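Local structure of uncharacterized protein (Ruminococcus gnavus, 4QAN) at residues Ser84-Ala92 and Ile232-Leu241; Leu271-Ala280 and Leu293-Met302. The protein is of unknown function but adopts a cystatin-like fold as a divergent member of the NTF2-like superfamily and can bind magnesium. All blocks are in the same frame, centred on the assembly; numbering follows the deposited sequence.

Contact 1 of 2, residues Ser84-Ala92 and Ile232-Leu241; sequences SYYFPLTSA and IEKGDLTRAL
Tyr85 reaches across to Ile232, Gly235 and Leu237 at a Schellman motif: Gly235, with positive phi, follows helix 221-234 in this cystatin-like protein and turns the chain toward helix 237-242. From CB the tyrosine is swung out by CG standing anti to the backbone N (chi1 176°), which carries the ring across the gap between the segments. One ortho carbon, CD1, and the adjoining CE1 meet Leu237 CD1, CE1 at 3.6 Å, the two side chains crossing at about a right angle; that leucine's CG lies over one ring face. CE2 lies 3.5 Å from Gly235 CA. CZ passes Leu237 CD2, and at the tip OH donates to Ile232 O (2.7 Å), which sits at the ring edge, near its plane. The hydroxyl is tilted 32° from the carbonyl plane of Ile232, and Gly235 N reaches the same oxygen from the opposite face, so two donors grip it. A leucine here, lacking both hydroxyl and flat ring, is likely to leave Ile232 O without one of its donors and to open a gap beside Gly235 and Leu237. Further along the chain, helix segments 87-92 and 237-241 approach to 9.1 Å between axes at 58°. Leu237 CD1 fits against Leu89 CG (3.6 Å), while its CB meets Pro88 CG, and Leu241 extends the apolar seam toward Leu89 and Ala92. Ile232 also packs on helix 254-275 through Leu267, Met270 and Leu271. Beside the tyrosine, a water donates to Tyr85 O (2.9 Å) and to Gly235 O (2.6 Å).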
ATOM      1  N   SER A  84      -4.443   6.435  12.976  1.00 35.47           N
ATOM      2  CA  SER A  84      -3.029   6.110  12.757  1.00 36.90           C
ATOM      3  C   SER A  84      -2.706   4.600  12.895  1.00 36.51           C
ATOM      4  O   SER A  84      -1.749   4.126  12.293  1.00 34.60           O
ATOM      5  CB  SER A  84      -2.117   6.987  13.619  1.00 39.76           C
ATOM      6  OG  SER A  84      -2.423   6.857  14.984  1.00 43.63           O
ATOM      7  N   TYR A  85      -3.528   3.859  13.646  1.00 33.78           N
ATOM      8  CA  TYR A  85      -3.510   2.382  13.668  1.00 31.65           C
ATOM      9  C   TYR A  85      -3.215   1.738  12.296  1.00 31.62           C
ATOM     10  O   TYR A  85      -2.466   0.777  12.209  1.00 32.13           O
ATOM     11  CB  TYR A  85      -4.867   1.877  14.177  1.00 30.34           C
ATOM     12  CG  TYR A  85      -5.048   0.370  14.179  1.00 29.06           C
ATOM     13  CD1 TYR A  85      -5.467  -0.312  13.037  1.00 29.98           C
ATOM     14  CD2 TYR A  85      -4.851  -0.363  15.336  1.00 29.64           C
ATOM     15  CE1 TYR A  85      -5.657  -1.691  13.053  1.00 30.51           C
ATOM     16  CE2 TYR A  85      -5.029  -1.730  15.361  1.00 28.52           C
ATOM     17  CZ  TYR A  85      -5.427  -2.398  14.228  1.00 29.77           C
ATOM     18  OH  TYR A  85      -5.594  -3.765  14.272  1.00 29.14           O
ATOM     19  N   TYR A  86      -3.810   2.269  11.233  1.00 30.92           N
ATOM     20  CA  TYR A  86      -3.675   1.683   9.903  1.00 30.61           C
ATOM     21  C   TYR A  86      -2.350   1.918   9.172  1.00 28.71           C
ATOM     22  O   TYR A  86      -2.156   1.359   8.079  1.00 27.42           O
ATOM     23  CB  TYR A  86      -4.812   2.182   9.014  1.00 29.17           C
ATOM     24  CG  TYR A  86      -6.172   1.634   9.381  1.00 31.80           C
ATOM     25  CD1 TYR A  86      -6.425   0.277   9.334  1.00 31.58           C
ATOM     26  CD2 TYR A  86      -7.224   2.483   9.727  1.00 32.05           C
ATOM     27  CE1 TYR A  86      -7.672  -0.230   9.642  1.00 29.27           C
ATOM     28  CE2 TYR A  86      -8.476   1.978  10.018  1.00 32.60           C
ATOM     29  CZ  TYR A  86      -8.689   0.619   9.976  1.00 29.87           C
ATOM     30  OH  TYR A  86      -9.933   0.096  10.269  1.00 33.35           O
ATOM     31  N   PHE A  87      -1.442   2.700   9.760  1.00 28.31           N
ATOM     32  CA  PHE A  87      -0.302   3.249   9.022  1.00 29.82           C
ATOM     33  C   PHE A  87       0.486   2.212   8.225  1.00 28.26           C
ATOM     34  O   PHE A  87       0.716   2.390   7.037  1.00 27.26           O
ATOM     35  CB  PHE A  87       0.629   4.072   9.946  1.00 32.09           C
ATOM     36  CG  PHE A  87       1.878   4.584   9.256  1.00 38.82           C
ATOM     37  CD1 PHE A  87       1.888   5.815   8.605  1.00 39.95           C
ATOM     38  CD2 PHE A  87       3.042   3.820   9.240  1.00 42.82           C
ATOM     39  CE1 PHE A  87       3.031   6.272   7.950  1.00 39.92           C
ATOM     40  CE2 PHE A  87       4.191   4.274   8.596  1.00 42.73           C
ATOM     41  CZ  PHE A  87       4.184   5.500   7.949  1.00 41.18           C
ATOM     42  N   PRO A  88       0.919   1.123   8.865  1.00 26.68           N
ATOM     43  CA  PRO A  88       1.694   0.192   8.034  1.00 26.91           C
ATOM     44  C   PRO A  88       0.934  -0.353   6.811  1.00 26.95           C
ATOM     45  O   PRO A  88       1.566  -0.650   5.784  1.00 25.57           O
ATOM     46  CB  PRO A  88       2.042  -0.934   9.011  1.00 27.85           C
ATOM     47  CG  PRO A  88       1.965  -0.286  10.384  1.00 28.28           C
ATOM     48  CD  PRO A  88       0.832   0.689  10.269  1.00 26.18           C
ATOM     49  N   LEU A  89      -0.392  -0.492   6.898  1.00 26.80           N
ATOM     50  CA  LEU A  89      -1.158  -0.980   5.741  1.00 28.69           C
ATOM     51  C   LEU A  89      -1.180   0.064   4.617  1.00 29.44           C
ATOM     52  O   LEU A  89      -1.054  -0.276   3.454  1.00 31.41           O
ATOM     53  CB  LEU A  89      -2.588  -1.362   6.136  1.00 31.30           C
ATOM     54  CG  LEU A  89      -2.743  -2.347   7.293  1.00 32.91           C
ATOM     55  CD1 LEU A  89      -4.135  -2.974   7.283  1.00 34.30           C
ATOM     56  CD2 LEU A  89      -1.683  -3.440   7.227  1.00 36.54           C
ATOM     57  N   THR A  90      -1.292   1.334   4.999  1.00 29.38           N
ATOM     58  CA  THR A  90      -1.434   2.429   4.069  1.00 29.92           C
ATOM     59  C   THR A  90      -0.091   2.672   3.395  1.00 30.10           C
ATOM     60  O   THR A  90      -0.021   2.757   2.164  1.00 28.02           O
ATOM     61  CB  THR A  90      -1.951   3.717   4.758  1.00 29.82           C
ATOM     62  OG1 THR A  90      -3.180   3.452   5.451  1.00 30.28           O
ATOM     63  CG2 THR A  90      -2.226   4.801   3.739  1.00 34.08           C
ATOM     64  N   SER A  91       0.970   2.729   4.193  1.00 31.76           N
ATOM     65  CA  SER A  91       2.327   2.877   3.651  1.00 32.66           C
ATOM     66  C   SER A  91       2.656   1.770   2.663  1.00 30.06           C
ATOM     67  O   SER A  91       3.150   2.042   1.576  1.00 33.58           O
ATOM     68  CB  SER A  91       3.386   2.902   4.750  1.00 30.07           C
ATOM     69  OG  SER A  91       4.683   2.723   4.192  1.00 26.72           O
ATOM     70  N   ALA A  92       2.361   0.535   3.036  1.00 32.31           N
ATOM     71  CA  ALA A  92       2.684  -0.601   2.193  1.00 28.39           C
ATOM     72  C   ALA A  92       1.890  -0.625   0.903  1.00 29.97           C
ATOM     73  O   ALA A  92       2.451  -0.933  -0.141  1.00 29.95           O
ATOM     74  CB  ALA A  92       2.513  -1.899   2.955  1.00 27.99           C
ATOM     75  N   ILE A 232      -2.483  -7.631  15.571  1.00 26.92           N
ATOM     76  CA  ILE A 232      -3.659  -6.845  15.185  1.00 27.14           C
ATOM     77  C   ILE A 232      -4.318  -6.197  16.410  1.00 28.90           C
ATOM     78  O   ILE A 232      -4.605  -4.989  16.405  1.00 29.92           O
ATOM     79  CB  ILE A 232      -4.646  -7.718  14.371  1.00 26.11           C
ATOM     80  CG1 ILE A 232      -4.038  -7.961  12.972  1.00 26.98           C
ATOM     81  CG2 ILE A 232      -6.011  -7.047  14.251  1.00 27.96           C
ATOM     82  CD1 ILE A 232      -4.738  -8.984  12.100  1.00 27.05           C
ATOM     83  N   GLU A 233      -4.488  -6.984  17.473  1.00 30.42           N
ATOM     84  CA  GLU A 233      -5.066  -6.497  18.728  1.00 30.37           C
ATOM     85  C   GLU A 233      -4.273  -5.337  19.315  1.00 32.63           C
ATOM     86  O   GLU A 233      -4.866  -4.417  19.888  1.00 34.46           O
ATOM     87  CB  GLU A 233      -5.131  -7.622  19.758  1.00 32.91           C
ATOM     88  CG  GLU A 233      -6.051  -8.783  19.388  1.00 31.29           C
ATOM     89  CD  GLU A 233      -5.832 -10.003  20.255  1.00 31.39           C
ATOM     90  OE1 GLU A 233      -4.849 -10.015  21.018  1.00 30.90           O
ATOM     91  OE2 GLU A 233      -6.643 -10.956  20.182  1.00 31.76           O
ATOM     92  N   LYS A 234      -2.942  -5.389  19.179  1.00 30.82           N
ATOM     93  CA  LYS A 234      -2.042  -4.399  19.778  1.00 31.11           C
ATOM     94  C   LYS A 234      -1.656  -3.249  18.849  1.00 31.60           C
ATOM     95  O   LYS A 234      -0.932  -2.334  19.255  1.00 30.71           O
ATOM     96  CB  LYS A 234      -0.752  -5.075  20.258  1.00 34.86           C
ATOM     97  CG  LYS A 234      -0.968  -6.263  21.191  1.00 35.43           C
ATOM     98  CD  LYS A 234      -1.592  -5.885  22.516  1.00 35.87           C
ATOM     99  CE  LYS A 234      -0.592  -5.137  23.381  1.00 39.19           C
ATOM    100  NZ  LYS A 234      -0.876  -5.360  24.810  1.00 42.83           N
ATOM    101  N   GLY A 235      -2.125  -3.298  17.609  1.00 31.64           N
ATOM    102  CA  GLY A 235      -1.799  -2.283  16.629  1.00 35.45           C
ATOM    103  C   GLY A 235      -0.394  -2.421  16.064  1.00 37.34           C
ATOM    104  O   GLY A 235       0.180  -1.437  15.600  1.00 36.14           O
ATOM    105  N   ASP A 236       0.163  -3.632  16.108  1.00 33.95           N
ATOM    106  CA  ASP A 236       1.503  -3.889  15.590  1.00 36.07           C
ATOM    107  C   ASP A 236       1.383  -4.435  14.144  1.00 31.96           C
ATOM    108  O   ASP A 236       1.754  -5.571  13.862  1.00 32.07           O
ATOM    109  CB  ASP A 236       2.267  -4.881  16.504  1.00 43.21           C
ATOM    110  CG  ASP A 236       2.828  -4.223  17.789  1.00 55.10           C
ATOM    111  OD1 ASP A 236       2.886  -2.980  17.858  1.00 56.25           O
ATOM    112  OD2 ASP A 236       3.229  -4.949  18.733  1.00 63.93           O
ATOM    113  N   LEU A 237       0.859  -3.622  13.238  1.00 28.33           N
ATOM    114  CA  LEU A 237       0.506  -4.102  11.915  1.00 28.91           C
ATOM    115  C   LEU A 237       1.725  -4.419  11.054  1.00 28.78           C
ATOM    116  O   LEU A 237       1.642  -5.225  10.118  1.00 29.06           O
ATOM    117  CB  LEU A 237      -0.451  -3.142  11.229  1.00 26.95           C
ATOM    118  CG  LEU A 237      -1.828  -2.960  11.898  1.00 29.96           C
ATOM    119  CD1 LEU A 237      -2.796  -2.317  10.921  1.00 32.38           C
ATOM    120  CD2 LEU A 237      -2.433  -4.262  12.413  1.00 31.33           C
ATOM    121  N   THR A 238       2.859  -3.824  11.380  1.00 25.55           N
ATOM    122  CA  THR A 238       4.090  -4.197  10.714  1.00 29.41           C
ATOM    123  C   THR A 238       4.507  -5.620  11.031  1.00 27.61           C
ATOM    124  O   THR A 238       4.929  -6.338  10.146  1.00 27.54           O
ATOM    125  CB  THR A 238       5.221  -3.250  11.062  1.00 28.15           C
ATOM    126  OG1 THR A 238       4.776  -1.935  10.765  1.00 32.39           O
ATOM    127  CG2 THR A 238       6.442  -3.543  10.233  1.00 31.00           C
ATOM    128  N   ARG A 239       4.378  -6.009  12.289  1.00 27.69           N
ATOM    129  CA  ARG A 239       4.653  -7.363  12.713  1.00 29.40           C
ATOM    130  C   ARG A 239       3.626  -8.316  12.098  1.00 28.03           C
ATOM    131  O   ARG A 239       3.951  -9.438  11.677  1.00 28.99           O
ATOM    132  CB  ARG A 239       4.630  -7.408  14.241  1.00 30.70           C
ATOM    133  CG  ARG A 239       5.060  -8.707  14.856  1.00 34.45           C
ATOM    134  CD  ARG A 239       5.228  -8.565  16.375  1.00 39.98           C
ATOM    135  NE  ARG A 239       5.056  -9.855  17.045  1.00 42.00           N
ATOM    136  CZ  ARG A 239       5.998 -10.789  17.175  1.00 48.82           C
ATOM    137  NH1 ARG A 239       7.236 -10.588  16.712  1.00 46.93           N
ATOM    138  NH2 ARG A 239       5.700 -11.928  17.800  1.00 50.48           N
ATOM    139  N   ALA A 240       2.388  -7.855  12.010  1.00 26.81           N
ATOM    140  CA  ALA A 240       1.366  -8.615  11.312  1.00 26.78           C
ATOM    141  C   ALA A 240       1.790  -8.923   9.870  1.00 31.13           C
ATOM    142  O   ALA A 240       1.581 -10.049   9.386  1.00 29.33           O
ATOM    143  CB  ALA A 240       0.042  -7.886  11.337  1.00 25.60           C
ATOM    144  N   LEU A 241       2.395  -7.949   9.190  1.00 30.10           N
ATOM    145  CA  LEU A 241       2.826  -8.182   7.806  1.00 30.00           C
ATOM    146  C   LEU A 241       4.032  -9.122   7.762  1.00 33.77           C
ATOM    147  O   LEU A 241       4.075 -10.027   6.928  1.00 29.31           O
ATOM    148  CB  LEU A 241       3.174  -6.879   7.115  1.00 28.68           C
ATOM    149  CG  LEU A 241       2.015  -5.901   6.952  1.00 27.58           C
ATOM    150  CD1 LEU A 241       2.566  -4.531   6.578  1.00 27.63           C
ATOM    151  CD2 LEU A 241       0.989  -6.370   5.935  1.00 27.14           C
TER
HETATM  152  O   HOH W   1       0.023  -0.234  13.310  1.00 46.67           O

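Contact 2 of 2, residues Leu271-Ala280 and Leu293-Met302; sequences LYGFLGTEDA and LRGKLNPEYM
The Schellman motif that ends helix 254-275, with Gly276 as its C-prime residue, receives the side chain of Lys296, of helix 287-296. Lys296 NZ donates to Leu275 O at 3.1 Å, lying in the carbonyl plane, and makes a weak bond to Gly276 O. CG starts anti to the backbone N (chi1 -164°) and the chain then bends at chi3 and chi4, which turns the ammonium back onto these carbonyls while CE slides past Thr277 CG2 at 3.7 Å. A water adds a second link, donating to Leu275 O and Lys296 O. Inside the motif Tyr272 O accepts from Thr277 N (2.8 Å) and from Thr277 OG1 (3.2 Å), both coming from the same face of its plane; this fixes the threonine hydroxyl beside Leu297 CD2. The same methyl rests over one face of the Tyr272 ring as a CH-pi contact, 4.1 Å from the centroid and 19° off the ring normal. In this divergent NTF2-like protein the contact joins two consecutive helices just ahead of strand 305-314, and on its apolar side Tyr331 of strand 322-331 touches both Leu275 and Met302. Met302 is a selenomethionine, bent at chi2, which brings CE to 3.7 Å from Leu275 CG, crossing it at about a right angle, and SE up to Leu271 CD2. Leu275 CD2 also meets Asn298 O. At the other end, Leu293 CD1 touches Thr277 CG2 and Ala280 CB, each at 4.0 Å.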
ATOM      1  N   LEU A 271      -9.840  -7.007   8.061  1.00 27.49           N
ATOM      2  CA  LEU A 271     -10.320  -6.076   9.076  1.00 27.26           C
ATOM      3  C   LEU A 271     -11.642  -5.422   8.652  1.00 28.54           C
ATOM      4  O   LEU A 271     -12.548  -5.252   9.484  1.00 28.64           O
ATOM      5  CB  LEU A 271      -9.274  -4.996   9.375  1.00 30.91           C
ATOM      6  CG  LEU A 271      -7.883  -5.483   9.779  1.00 32.65           C
ATOM      7  CD1 LEU A 271      -6.957  -4.301   9.935  1.00 32.76           C
ATOM      8  CD2 LEU A 271      -7.914  -6.318  11.051  1.00 33.70           C
ATOM      9  N   TYR A 272     -11.765  -5.065   7.367  1.00 27.71           N
ATOM     10  CA  TYR A 272     -12.995  -4.442   6.873  1.00 29.10           C
ATOM     11  C   TYR A 272     -14.142  -5.440   7.006  1.00 28.30           C
ATOM     12  O   TYR A 272     -15.289  -5.053   7.261  1.00 27.01           O
ATOM     13  CB  TYR A 272     -12.839  -3.978   5.419  1.00 29.84           C
ATOM     14  CG  TYR A 272     -12.040  -2.685   5.210  1.00 27.89           C
ATOM     15  CD1 TYR A 272     -11.297  -2.090   6.242  1.00 27.88           C
ATOM     16  CD2 TYR A 272     -12.034  -2.066   3.972  1.00 26.79           C
ATOM     17  CE1 TYR A 272     -10.587  -0.925   6.020  1.00 28.58           C
ATOM     18  CE2 TYR A 272     -11.308  -0.913   3.740  1.00 27.84           C
ATOM     19  CZ  TYR A 272     -10.595  -0.347   4.761  1.00 26.61           C
ATOM     20  OH  TYR A 272      -9.901   0.805   4.511  1.00 28.47           O
ATOM     21  N   GLY A 273     -13.833  -6.725   6.868  1.00 28.75           N
ATOM     22  CA  GLY A 273     -14.841  -7.778   7.065  1.00 30.86           C
ATOM     23  C   GLY A 273     -15.434  -7.768   8.470  1.00 33.53           C
ATOM     24  O   GLY A 273     -16.655  -7.897   8.642  1.00 33.80           O
ATOM     25  N   PHE A 274     -14.576  -7.629   9.480  1.00 33.57           N
ATOM     26  CA  PHE A 274     -15.035  -7.570  10.881  1.00 35.38           C
ATOM     27  C   PHE A 274     -15.746  -6.244  11.154  1.00 35.51           C
ATOM     28  O   PHE A 274     -16.689  -6.188  11.929  1.00 38.33           O
ATOM     29  CB  PHE A 274     -13.874  -7.731  11.873  1.00 33.32           C
ATOM     30  CG  PHE A 274     -13.228  -9.087  11.851  1.00 32.54           C
ATOM     31  CD1 PHE A 274     -13.930 -10.214  12.234  1.00 35.48           C
ATOM     32  CD2 PHE A 274     -11.892  -9.229  11.490  1.00 32.00           C
ATOM     33  CE1 PHE A 274     -13.326 -11.458  12.224  1.00 34.58           C
ATOM     34  CE2 PHE A 274     -11.286 -10.478  11.473  1.00 31.54           C
ATOM     35  CZ  PHE A 274     -12.005 -11.591  11.851  1.00 33.46           C
ATOM     36  N   LEU A 275     -15.285  -5.181  10.512  1.00 36.12           N
ATOM     37  CA  LEU A 275     -15.929  -3.882  10.632  1.00 36.96           C
ATOM     38  C   LEU A 275     -17.251  -3.777   9.878  1.00 38.97           C
ATOM     39  O   LEU A 275     -17.982  -2.806  10.064  1.00 41.63           O
ATOM     40  CB  LEU A 275     -14.993  -2.796  10.132  1.00 36.83           C
ATOM     41  CG  LEU A 275     -13.732  -2.580  10.963  1.00 38.44           C
ATOM     42  CD1 LEU A 275     -12.697  -1.771  10.184  1.00 38.53           C
ATOM     43  CD2 LEU A 275     -14.087  -1.889  12.261  1.00 37.95           C
ATOM     44  N   GLY A 276     -17.556  -4.743   9.014  1.00 36.58           N
ATOM     45  CA  GLY A 276     -18.765  -4.676   8.182  1.00 34.35           C
ATOM     46  C   GLY A 276     -18.683  -3.729   6.985  1.00 34.29           C
ATOM     47  O   GLY A 276     -19.688  -3.241   6.516  1.00 35.58           O
ATOM     48  N   THR A 277     -17.493  -3.496   6.458  1.00 36.43           N
ATOM     49  CA  THR A 277     -17.305  -2.487   5.422  1.00 36.17           C
ATOM     50  C   THR A 277     -16.622  -3.009   4.176  1.00 36.05           C
ATOM     51  O   THR A 277     -16.311  -2.223   3.287  1.00 38.89           O
ATOM     52  CB  THR A 277     -16.398  -1.368   5.928  1.00 34.29           C
ATOM     53  OG1 THR A 277     -15.168  -1.936   6.377  1.00 30.67           O
ATOM     54  CG2 THR A 277     -17.055  -0.598   7.037  1.00 38.25           C
ATOM     55  N   GLU A 278     -16.379  -4.314   4.095  1.00 37.89           N
ATOM     56  CA  GLU A 278     -15.603  -4.874   2.969  1.00 37.87           C
ATOM     57  C   GLU A 278     -16.301  -4.644   1.622  1.00 36.63           C
ATOM     58  O   GLU A 278     -15.635  -4.478   0.600  1.00 38.19           O
ATOM     59  CB  GLU A 278     -15.285  -6.369   3.176  1.00 33.31           C
ATOM     60  CG  GLU A 278     -16.417  -7.351   2.823  1.00 37.41           C
ATOM     61  CD  GLU A 278     -17.579  -7.350   3.803  1.00 38.92           C
ATOM     62  OE1 GLU A 278     -17.510  -6.678   4.856  1.00 40.16           O
ATOM     63  OE2 GLU A 278     -18.574  -8.044   3.526  1.00 50.74           O
ATOM     64  N   ASP A 279     -17.634  -4.615   1.641  1.00 37.61           N
ATOM     65  CA  ASP A 279     -18.442  -4.396   0.430  1.00 39.72           C
ATOM     66  C   ASP A 279     -18.968  -2.946   0.252  1.00 41.83           C
ATOM     67  O   ASP A 279     -19.833  -2.701  -0.577  1.00 44.62           O
ATOM     68  CB  ASP A 279     -19.607  -5.393   0.393  1.00 42.21           C
ATOM     69  CG  ASP A 279     -20.493  -5.317   1.632  1.00 46.85           C
ATOM     70  OD1 ASP A 279     -20.081  -4.698   2.644  1.00 53.40           O
ATOM     71  OD2 ASP A 279     -21.603  -5.892   1.596  1.00 47.28           O
ATOM     72  N   ALA A 280     -18.426  -1.987   0.997  1.00 42.84           N
ATOM     73  CA  ALA A 280     -18.869  -0.595   0.906  1.00 44.49           C
ATOM     74  C   ALA A 280     -18.531   0.031  -0.452  1.00 45.17           C
ATOM     75  O   ALA A 280     -17.436  -0.181  -0.994  1.00 49.80           O
ATOM     76  CB  ALA A 280     -18.240   0.231   2.025  1.00 44.83           C
ATOM     77  N   LEU A 293     -19.445   6.375   7.096  1.00 44.08           N
ATOM     78  CA  LEU A 293     -18.601   5.255   6.678  1.00 39.72           C
ATOM     79  C   LEU A 293     -17.203   5.419   7.269  1.00 36.86           C
ATOM     80  O   LEU A 293     -16.617   4.468   7.752  1.00 33.80           O
ATOM     81  CB  LEU A 293     -18.562   5.145   5.150  1.00 39.94           C
ATOM     82  CG  LEU A 293     -17.532   4.181   4.557  1.00 38.62           C
ATOM     83  CD1 LEU A 293     -17.788   2.772   5.055  1.00 38.66           C
ATOM     84  CD2 LEU A 293     -17.533   4.231   3.032  1.00 38.08           C
ATOM     85  N   ARG A 294     -16.682   6.638   7.234  1.00 40.28           N
ATOM     86  CA  ARG A 294     -15.429   6.974   7.915  1.00 41.03           C
ATOM     87  C   ARG A 294     -15.461   6.494   9.376  1.00 39.65           C
ATOM     88  O   ARG A 294     -14.549   5.815   9.839  1.00 39.94           O
ATOM     89  CB  ARG A 294     -15.193   8.490   7.852  1.00 45.97           C
ATOM     90  CG  ARG A 294     -13.737   8.907   7.813  1.00 50.00           C
ATOM     91  CD  ARG A 294     -13.599  10.415   7.601  1.00 54.98           C
ATOM     92  NE  ARG A 294     -13.685  11.162   8.853  1.00 59.90           N
ATOM     93  CZ  ARG A 294     -13.650  12.489   8.944  1.00 73.81           C
ATOM     94  NH1 ARG A 294     -13.548  13.244   7.856  1.00 77.00           N
ATOM     95  NH2 ARG A 294     -13.735  13.073  10.133  1.00 82.62           N
ATOM     96  N   GLY A 295     -16.545   6.805  10.080  1.00 43.16           N
ATOM     97  CA  GLY A 295     -16.665   6.480  11.502  1.00 44.31           C
ATOM     98  C   GLY A 295     -16.673   4.993  11.745  1.00 43.30           C
ATOM     99  O   GLY A 295     -16.157   4.508  12.744  1.00 45.77           O
ATOM    100  N   LYS A 296     -17.246   4.278  10.789  1.00 43.36           N
ATOM    101  CA  LYS A 296     -17.386   2.831  10.827  1.00 42.03           C
ATOM    102  C   LYS A 296     -16.058   2.089  10.585  1.00 39.83           C
ATOM    103  O   LYS A 296     -15.943   0.890  10.876  1.00 38.84           O
ATOM    104  CB  LYS A 296     -18.425   2.468   9.767  1.00 47.83           C
ATOM    105  CG  LYS A 296     -19.036   1.084   9.827  1.00 49.88           C
ATOM    106  CD  LYS A 296     -20.320   1.085   9.002  1.00 52.99           C
ATOM    107  CE  LYS A 296     -20.542  -0.231   8.274  1.00 56.73           C
ATOM    108  NZ  LYS A 296     -20.561  -1.385   9.212  1.00 62.01           N
ATOM    109  N   LEU A 297     -15.050   2.796  10.074  1.00 36.35           N
ATOM    110  CA  LEU A 297     -13.715   2.220   9.893  1.00 35.32           C
ATOM    111  C   LEU A 297     -12.815   2.347  11.134  1.00 34.00           C
ATOM    112  O   LEU A 297     -11.664   1.913  11.111  1.00 36.11           O
ATOM    113  CB  LEU A 297     -13.012   2.865   8.687  1.00 35.48           C
ATOM    114  CG  LEU A 297     -13.705   2.704   7.334  1.00 36.38           C
ATOM    115  CD1 LEU A 297     -13.066   3.600   6.281  1.00 38.31           C
ATOM    116  CD2 LEU A 297     -13.662   1.252   6.897  1.00 37.50           C
ATOM    117  N   ASN A 298     -13.320   2.951  12.204  1.00 35.34           N
ATOM    118  CA  ASN A 298     -12.552   3.104  13.444  1.00 35.42           C
ATOM    119  C   ASN A 298     -12.052   1.740  13.941  1.00 34.02           C
ATOM    120  O   ASN A 298     -12.859   0.851  14.203  1.00 34.21           O
ATOM    121  CB  ASN A 298     -13.422   3.778  14.512  1.00 35.84           C
ATOM    122  CG  ASN A 298     -12.649   4.143  15.769  1.00 36.83           C
ATOM    123  OD1 ASN A 298     -11.547   3.670  16.019  1.00 36.44           O
ATOM    124  ND2 ASN A 298     -13.242   4.994  16.572  1.00 42.65           N
ATOM    125  N   PRO A 299     -10.726   1.565  14.060  1.00 33.18           N
ATOM    126  CA  PRO A 299     -10.196   0.276  14.485  1.00 32.50           C
ATOM    127  C   PRO A 299     -10.019   0.113  16.003  1.00 33.91           C
ATOM    128  O   PRO A 299      -9.468  -0.887  16.439  1.00 34.44           O
ATOM    129  CB  PRO A 299      -8.828   0.243  13.790  1.00 34.45           C
ATOM    130  CG  PRO A 299      -8.389   1.679  13.813  1.00 33.44           C
ATOM    131  CD  PRO A 299      -9.643   2.499  13.677  1.00 35.71           C
ATOM    132  N   GLU A 300     -10.482   1.068  16.805  1.00 38.29           N
ATOM    133  CA  GLU A 300     -10.244   1.034  18.254  1.00 41.22           C
ATOM    134  C   GLU A 300     -10.748  -0.248  18.924  1.00 43.45           C
ATOM    135  O   GLU A 300     -10.297  -0.577  20.026  1.00 46.63           O
ATOM    136  CB  GLU A 300     -10.886   2.239  18.948  1.00 45.67           C
ATOM    137  CG  GLU A 300     -12.404   2.143  19.005  1.00 52.31           C
ATOM    138  CD  GLU A 300     -13.095   3.387  19.538  1.00 59.03           C
ATOM    139  OE1 GLU A 300     -12.440   4.237  20.183  1.00 56.16           O
ATOM    140  OE2 GLU A 300     -14.320   3.495  19.305  1.00 62.94           O
ATOM    141  N   TYR A 301     -11.685  -0.957  18.288  1.00 38.43           N
ATOM    142  CA  TYR A 301     -12.249  -2.182  18.868  1.00 36.26           C
ATOM    143  C   TYR A 301     -11.551  -3.471  18.428  1.00 33.74           C
ATOM    144  O   TYR A 301     -11.943  -4.576  18.853  1.00 34.41           O
ATOM    145  CB  TYR A 301     -13.738  -2.265  18.573  1.00 39.46           C
ATOM    146  CG  TYR A 301     -14.532  -1.137  19.174  1.00 44.84           C
ATOM    147  CD1 TYR A 301     -14.631  -0.999  20.553  1.00 49.75           C
ATOM    148  CD2 TYR A 301     -15.192  -0.210  18.374  1.00 46.34           C
ATOM    149  CE1 TYR A 301     -15.359   0.029  21.123  1.00 53.96           C
ATOM    150  CE2 TYR A 301     -15.935   0.821  18.938  1.00 53.51           C
ATOM    151  CZ  TYR A 301     -16.012   0.933  20.316  1.00 58.59           C
ATOM    152  OH  TYR A 301     -16.741   1.945  20.909  1.00 73.86           O
HETATM  153  N   MSE A 302     -10.513  -3.332  17.600  1.00 30.08           N
HETATM  154  CA  MSE A 302      -9.658  -4.453  17.229  1.00 29.25           C
HETATM  155  C   MSE A 302      -8.972  -5.061  18.438  1.00 30.97           C
HETATM  156  O   MSE A 302      -8.540  -6.215  18.402  1.00 30.46           O
HETATM  157  CB  MSE A 302      -8.606  -4.035  16.189  1.00 27.79           C
HETATM  158  CG  MSE A 302      -9.233  -3.728  14.839  1.00 26.65           C
HETATM  159 SE   MSE A 302     -10.018  -5.381  14.092  0.75 22.50          SE
HETATM  160  CE  MSE A 302     -11.422  -4.459  13.092  1.00 29.17           C
TER
HETATM  161  O   HOH W   2     -17.321  -0.948  12.170  1.00 44.67           O

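Contact 1 is buried, whereas contact 2 is only partly so, with Lys296 and Gly276 exposed to solvent. Both use a glycine in a Schellman motif that follows a helix, but the donor that comes to it differs: a tyrosine hydroxyl in 84-92, a lysine ammonium in 293-302. Helices 237-242 and 254-275, one in each contact, follow each other in the chain. The two contacts meet directly: Tyr86 OH lies 2.6 Å from Leu297 O, a probable hydrogen bond, and Tyr85 packs on Pro299 and Met302. Tyr85 thus bears on both contacts, while the hydroxyl of Tyr86 serves contact 2; neither contact lies near the magnesium site at Ser360.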